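Local coordinates for putative integron gene cassette protein (Uncultured bacterium, PDB 3FUY) that is of unknown function but is probably encoded by an integron gene cassette of a salt-marsh metagenome, at residues 68-71 with 72-76; 37-40 with 41-44; 117-121 with 122-126. All coordinates share one frame; numbering follows the deposited sequence.

Interaction 1 (68-71 with 72-76); sequences KMKG and VRDAQ
Arg73 lays its guanidinium over the start of the Lys70 side chain, with NH1 3.5 Å from Lys70 CA and NH2 3.6 Å from Lys70 CG. Both residues belong to the middle of helix 59-79, an alpha-helix that packs on the mixed beta-sheet. Arg73 reaches backward along the helix because its CG is wedged between its own backbone N and carbonyl carbon (chi1 60°), and from there the chain runs extended to NE. Lys70 CA sits above one face of the guanidinium, offset toward its rim, while NH1 is hydrogen-bonded to Gln44 OE1. One turn on from Lys70 stands Asp74: Lys70 is straight as far as CE and then bends at its last torsion, which swings NZ toward the carboxylate. The resulting i to i+4 salt bridge, Lys70 NZ to Asp74 OD2, is unusually short at 2.5 Å and uses the syn lone pair of the carboxylate oxygen. The backbone keeps regular helical bonding, such as Asp74 N to Lys70 O at 2.9 Å. Val72 packs on Ile92 and Ile94 of strand 91-100 and on Leu135 of helix 121-138, and Ala75 also meets Leu135, while the buried Lys68 NZ pairs with Asp145. Val72 CG2 lies beside its own backbone N and rests 3.4 Å from Lys68 O, the carbonyl oxygen that accepts from Val72 N.

Interaction 2 (37-40 with 41-44); sequences IRDF and DNGQ
Asp39 and Asn42 meet across a tight turn, the carboxylate of one gripping both the backbone and the amide of the other. Starting at its base, Asp39 CB lies 4.3 Å from Gln44 CB, the two side chains leaving the same face of the sheet. CG stands anti to the backbone N (chi1 -177°), which turns the carboxylate over the turn. There OD1 accepts Asn42 N at 3.0 Å, the donor coming from above the carboxylate plane. OD2 takes Asn42 ND2 at 2.9 Å in a nearly straight bond (177°), on the syn side but tilted out of the carboxylate plane; the donor's amide is turned 74° from the carboxylate, yet OD2 lies in the amide plane. Behind this clasp, Asp39 and Gln44 are an antiparallel hydrogen-bonded pair, and Gly43 and Gln44 both face Asp39, forming a G1 beta bulge with glycine at positive phi. Gln44 O accepts twice, from Asp39 N at 2.8 Å and from Arg38 NH1 at 3.2 Å, the donors arriving from opposite faces of its carbonyl plane. Arg38 gets there by a bend at chi2, and its CG lies over the centre of the Phe40 ring; its NH2 is bonded to Ala57 O of the second subunit. The turn joins strands 34-39 and 44-49. Around it, Phe40 packs on Ile62 of the second subunit, Ile37 and Asn42 lean on helix 59-79, and Gln44 touches strand 91-100.

Interaction 3 (117-121 with 122-126); sequences TGASE and VERET
The chain leaves strand 106-116 through a loop, straightens at Ala119 and Ser120, and coils from Glu121 into helix 121-138, whose first turn closes with Arg124 N bonded to Ser120 O at 3.0 Å. Glu123 folds back from this turn: its CG is anti to the carbonyl carbon and the rest of its chain is extended, so that OE1 receives Ser120 N at 3.1 Å. The bond is nearly straight (169°), but the donor comes on the anti side of the carboxylate and somewhat out of its plane. In return Ser120 OG, held between its backbone N and carbonyl carbon (chi1 72°), accepts Glu123 N in a weak bond of 3.5 Å. The reciprocal pair is a capping box, with Ser120 as N-cap, and it covers amide groups that the first turn of a helix leaves without backbone acceptors. Val122 CG1 leans against Ser120 OG. Arg124 reaches back along the preceding loop: Ala119 CB rests 4.0 Å from its CG, and NE donates to Ala119 O at 3.2 Å from above the carbonyl plane. Its NH2 is in a salt bridge with Glu159 on strand 150-160, which ties the start of the helix to the edge of the sheet. Glu121 and Glu125, one turn apart, bring like charges close and would be expected to repel weakly: Glu121 OE2 lies 3.4 Å from Glu125 OE2, with the two carboxylate planes 78° apart.

Overall arrangement
Interactions 1 and 2 share one neighbourhood, their centres about 12 Å apart: the bulged turn of interaction 2 lies against helix 59-79, where Gln44 NE2 bonds Met69 O, the Arg73 guanidinium packs on Asn42, and Met69 SE rests against Ile37 CG2. Interaction 1 is largely buried, with apolar packing between helix and sheet and a salt bridge at its more exposed outer side. Interaction 2 is partly buried and links two adjacent strands by a polar network; its Arg38 and Phe40 also meet the second subunit. Interaction 3, on the surface at about 22 and 29 Å between centres, touches neither. Its capping bonds and charged side chains belong to a helix start joined to strand 150-160.

Interaction 1 (68-71 with 72-76)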
# COMPACT_ATOMS: atom_id res chain seq x y z
N LYS B 68 -14.59 4.28 -14.41
CA LYS B 68 -13.87 5.21 -15.27
C LYS B 68 -12.65 4.54 -15.93
O LYS B 68 -12.31 4.83 -17.08
CB LYS B 68 -13.45 6.49 -14.50
CG LYS B 68 -14.60 7.25 -13.85
CD LYS B 68 -15.72 7.55 -14.85
CE LYS B 68 -17.00 8.00 -14.12
NZ LYS B 68 -18.07 8.44 -15.05
N MSE B 69 -11.98 3.65 -15.20
CA MSE B 69 -10.89 2.87 -15.81
C MSE B 69 -11.43 2.08 -17.00
O MSE B 69 -10.80 2.00 -18.04
CB MSE B 69 -10.25 1.92 -14.79
CG MSE B 69 -9.57 2.68 -13.67
SE MSE B 69 -8.94 1.55 -12.22
CE MSE B 69 -7.40 0.74 -13.09
N LYS B 70 -12.63 1.53 -16.83
CA LYS B 70 -13.25 0.80 -17.93
C LYS B 70 -13.61 1.76 -19.09
O LYS B 70 -13.44 1.43 -20.25
CB LYS B 70 -14.48 0.04 -17.44
CG LYS B 70 -15.18 -0.74 -18.57
CD LYS B 70 -16.38 -1.52 -18.04
CE LYS B 70 -17.03 -2.33 -19.16
NZ LYS B 70 -17.43 -1.48 -20.31
N GLY B 71 -14.10 2.95 -18.76
CA GLY B 71 -14.47 3.90 -19.80
C GLY B 71 -13.28 4.25 -20.68
O GLY B 71 -13.39 4.33 -21.91
N VAL B 72 -12.12 4.44 -20.06
CA VAL B 72 -10.90 4.73 -20.81
C VAL B 72 -10.45 3.55 -21.70
O VAL B 72 -10.12 3.75 -22.87
CB VAL B 72 -9.76 5.18 -19.88
CG1 VAL B 72 -8.46 5.34 -20.66
CG2 VAL B 72 -10.14 6.49 -19.16
N ARG B 73 -10.43 2.33 -21.17
CA ARG B 73 -9.99 1.23 -22.03
C ARG B 73 -11.01 0.97 -23.16
O ARG B 73 -10.62 0.59 -24.26
CB ARG B 73 -9.57 -0.04 -21.25
CG ARG B 73 -10.63 -0.66 -20.39
CD ARG B 73 -10.20 -2.07 -19.88
NE ARG B 73 -11.35 -2.72 -19.24
CZ ARG B 73 -11.68 -2.52 -17.98
NH1 ARG B 73 -10.94 -1.72 -17.23
NH2 ARG B 73 -12.75 -3.11 -17.45
N ASP B 74 -12.29 1.22 -22.90
CA ASP B 74 -13.31 1.19 -23.96
C ASP B 74 -13.12 2.32 -25.00
O ASP B 74 -13.29 2.10 -26.19
CB ASP B 74 -14.74 1.26 -23.38
CG ASP B 74 -15.11 0.00 -22.58
OD1 ASP B 74 -14.34 -0.99 -22.57
OD2 ASP B 74 -16.19 0.01 -21.95
N ALA B 75 -12.79 3.52 -24.54
CA ALA B 75 -12.45 4.59 -25.49
C ALA B 75 -11.24 4.19 -26.35
O ALA B 75 -11.23 4.43 -27.56
CB ALA B 75 -12.19 5.93 -24.77
N GLN B 76 -10.24 3.57 -25.72
CA GLN B 76 -9.05 3.10 -26.43
C GLN B 76 -9.42 2.07 -27.49
O GLN B 76 -8.96 2.13 -28.63
CB GLN B 76 -8.05 2.47 -25.45
CG GLN B 76 -6.88 1.74 -26.13
CD GLN B 76 -5.89 2.70 -26.80
OE1 GLN B 76 -5.06 3.31 -26.13
NE2 GLN B 76 -5.97 2.82 -28.12

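Interaction 2 (37-40 with 41-44)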
# COMPACT_ATOMS: atom_id res chain seq x y z
N ILE B 37 -4.71 1.61 -7.45
CA ILE B 37 -5.52 0.52 -8.00
C ILE B 37 -4.83 -0.05 -9.23
O ILE B 37 -4.70 0.61 -10.26
CB ILE B 37 -6.93 1.00 -8.35
CG1 ILE B 37 -7.62 1.55 -7.12
CG2 ILE B 37 -7.77 -0.14 -8.90
CD1 ILE B 37 -8.98 2.26 -7.46
N ARG B 38 -4.34 -1.27 -9.09
CA ARG B 38 -3.64 -1.94 -10.17
C ARG B 38 -4.57 -3.02 -10.69
O ARG B 38 -4.91 -3.94 -9.95
CB ARG B 38 -2.37 -2.60 -9.59
CG ARG B 38 -1.71 -3.60 -10.50
CD ARG B 38 -1.24 -2.94 -11.75
NE ARG B 38 -0.28 -3.72 -12.52
CZ ARG B 38 -0.23 -3.71 -13.85
NH1 ARG B 38 -1.14 -3.02 -14.53
NH2 ARG B 38 0.71 -4.39 -14.49
N ASP B 39 -4.98 -2.92 -11.95
CA ASP B 39 -5.83 -3.94 -12.59
C ASP B 39 -4.94 -4.84 -13.46
O ASP B 39 -4.55 -4.45 -14.55
CB ASP B 39 -6.92 -3.28 -13.48
CG ASP B 39 -7.88 -4.30 -14.12
OD1 ASP B 39 -7.51 -5.48 -14.31
OD2 ASP B 39 -9.03 -3.92 -14.45
N PHE B 40 -4.61 -6.02 -12.96
CA PHE B 40 -3.71 -6.91 -13.70
C PHE B 40 -4.32 -7.38 -15.02
O PHE B 40 -3.66 -7.32 -16.06
CB PHE B 40 -3.36 -8.14 -12.87
CG PHE B 40 -2.42 -7.85 -11.72
CD1 PHE B 40 -1.06 -7.61 -11.96
CD2 PHE B 40 -2.88 -7.83 -10.42
CE1 PHE B 40 -0.18 -7.38 -10.91
CE2 PHE B 40 -2.00 -7.59 -9.35
CZ PHE B 40 -0.64 -7.36 -9.61
N ASP B 41 -5.57 -7.85 -14.96
CA ASP B 41 -6.23 -8.48 -16.09
C ASP B 41 -6.30 -7.52 -17.29
O ASP B 41 -6.06 -7.93 -18.42
CB ASP B 41 -7.65 -8.96 -15.71
CG ASP B 41 -7.64 -10.19 -14.78
OD1 ASP B 41 -6.55 -10.67 -14.41
OD2 ASP B 41 -8.74 -10.67 -14.43
N ASN B 42 -6.63 -6.26 -17.04
CA ASN B 42 -6.74 -5.27 -18.11
C ASN B 42 -5.45 -4.47 -18.32
O ASN B 42 -5.36 -3.64 -19.22
CB ASN B 42 -7.95 -4.36 -17.87
CG ASN B 42 -9.27 -5.12 -17.99
OD1 ASN B 42 -9.60 -5.63 -19.06
ND2 ASN B 42 -10.00 -5.23 -16.88
N GLY B 43 -4.43 -4.75 -17.52
CA GLY B 43 -3.16 -4.07 -17.67
C GLY B 43 -3.31 -2.56 -17.49
O GLY B 43 -2.89 -1.78 -18.33
N GLN B 44 -3.95 -2.14 -16.40
CA GLN B 44 -4.10 -0.72 -16.13
C GLN B 44 -3.66 -0.38 -14.72
O GLN B 44 -3.66 -1.24 -13.83
CB GLN B 44 -5.55 -0.30 -16.30
CG GLN B 44 -6.05 -0.27 -17.72
CD GLN B 44 -7.53 0.10 -17.76
OE1 GLN B 44 -8.37 -0.72 -17.39
NE2 GLN B 44 -7.85 1.33 -18.18

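Interaction 3 (117-121 with 122-126)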
# COMPACT_ATOMS: atom_id res chain seq x y z
N THR B 117 6.15 9.62 -31.91
CA THR B 117 7.02 10.76 -32.21
C THR B 117 6.94 11.16 -33.69
O THR B 117 7.13 12.33 -34.03
CB THR B 117 8.50 10.47 -31.84
OG1 THR B 117 8.87 9.18 -32.33
CG2 THR B 117 8.69 10.49 -30.33
N GLY B 118 6.65 10.19 -34.56
CA GLY B 118 6.63 10.43 -35.99
C GLY B 118 5.29 10.85 -36.57
O GLY B 118 5.04 10.67 -37.77
N ALA B 119 4.43 11.42 -35.74
CA ALA B 119 3.11 11.86 -36.19
C ALA B 119 3.13 13.31 -36.65
O ALA B 119 3.75 14.17 -36.01
CB ALA B 119 2.08 11.67 -35.08
N SER B 120 2.44 13.59 -37.75
CA SER B 120 2.39 14.95 -38.29
C SER B 120 1.38 15.83 -37.54
O SER B 120 0.46 15.33 -36.90
CB SER B 120 2.05 14.93 -39.78
OG SER B 120 0.70 14.58 -40.01
N GLU B 121 1.57 17.13 -37.65
CA GLU B 121 0.66 18.11 -37.06
C GLU B 121 -0.81 17.71 -37.18
O GLU B 121 -1.56 17.75 -36.20
CB GLU B 121 0.87 19.47 -37.73
CG GLU B 121 0.06 20.60 -37.12
CD GLU B 121 0.63 21.05 -35.79
OE1 GLU B 121 1.77 20.66 -35.47
OE2 GLU B 121 -0.07 21.81 -35.07
N VAL B 122 -1.23 17.34 -38.39
CA VAL B 122 -2.63 17.03 -38.63
C VAL B 122 -3.05 15.72 -37.96
O VAL B 122 -4.15 15.61 -37.42
CB VAL B 122 -2.96 16.99 -40.13
CG1 VAL B 122 -2.71 15.61 -40.71
CG2 VAL B 122 -4.41 17.42 -40.37
N GLU B 123 -2.16 14.72 -38.00
CA GLU B 123 -2.44 13.42 -37.41
C GLU B 123 -2.61 13.54 -35.91
O GLU B 123 -3.33 12.74 -35.30
CB GLU B 123 -1.33 12.42 -37.73
CG GLU B 123 -1.45 11.80 -39.11
CD GLU B 123 -0.21 11.03 -39.51
OE1 GLU B 123 0.83 11.18 -38.83
OE2 GLU B 123 -0.29 10.28 -40.51
N ARG B 124 -1.94 14.52 -35.32
CA ARG B 124 -2.03 14.76 -33.88
C ARG B 124 -3.33 15.45 -33.54
O ARG B 124 -4.03 15.03 -32.61
CB ARG B 124 -0.87 15.63 -33.40
CG ARG B 124 0.48 14.99 -33.62
CD ARG B 124 1.57 15.78 -32.94
NE ARG B 124 2.84 15.07 -33.04
CZ ARG B 124 3.78 15.09 -32.10
NH1 ARG B 124 3.60 15.79 -30.99
NH2 ARG B 124 4.91 14.42 -32.29
N GLU B 125 -3.65 16.50 -34.27
CA GLU B 125 -4.89 17.22 -34.07
C GLU B 125 -6.06 16.27 -34.26
O GLU B 125 -7.07 16.36 -33.56
CB GLU B 125 -4.98 18.42 -35.02
CG GLU B 125 -4.04 19.57 -34.62
CD GLU B 125 -3.84 20.60 -35.72
OE1 GLU B 125 -4.02 20.26 -36.91
OE2 GLU B 125 -3.48 21.76 -35.39
N THR B 126 -5.92 15.36 -35.22
CA THR B 126 -6.93 14.35 -35.50
C THR B 126 -7.08 13.33 -34.35
O THR B 126 -8.19 13.01 -33.94
CB THR B 126 -6.64 13.61 -36.82
OG1 THR B 126 -6.74 14.53 -37.92
CG2 THR B 126 -7.63 12.49 -37.04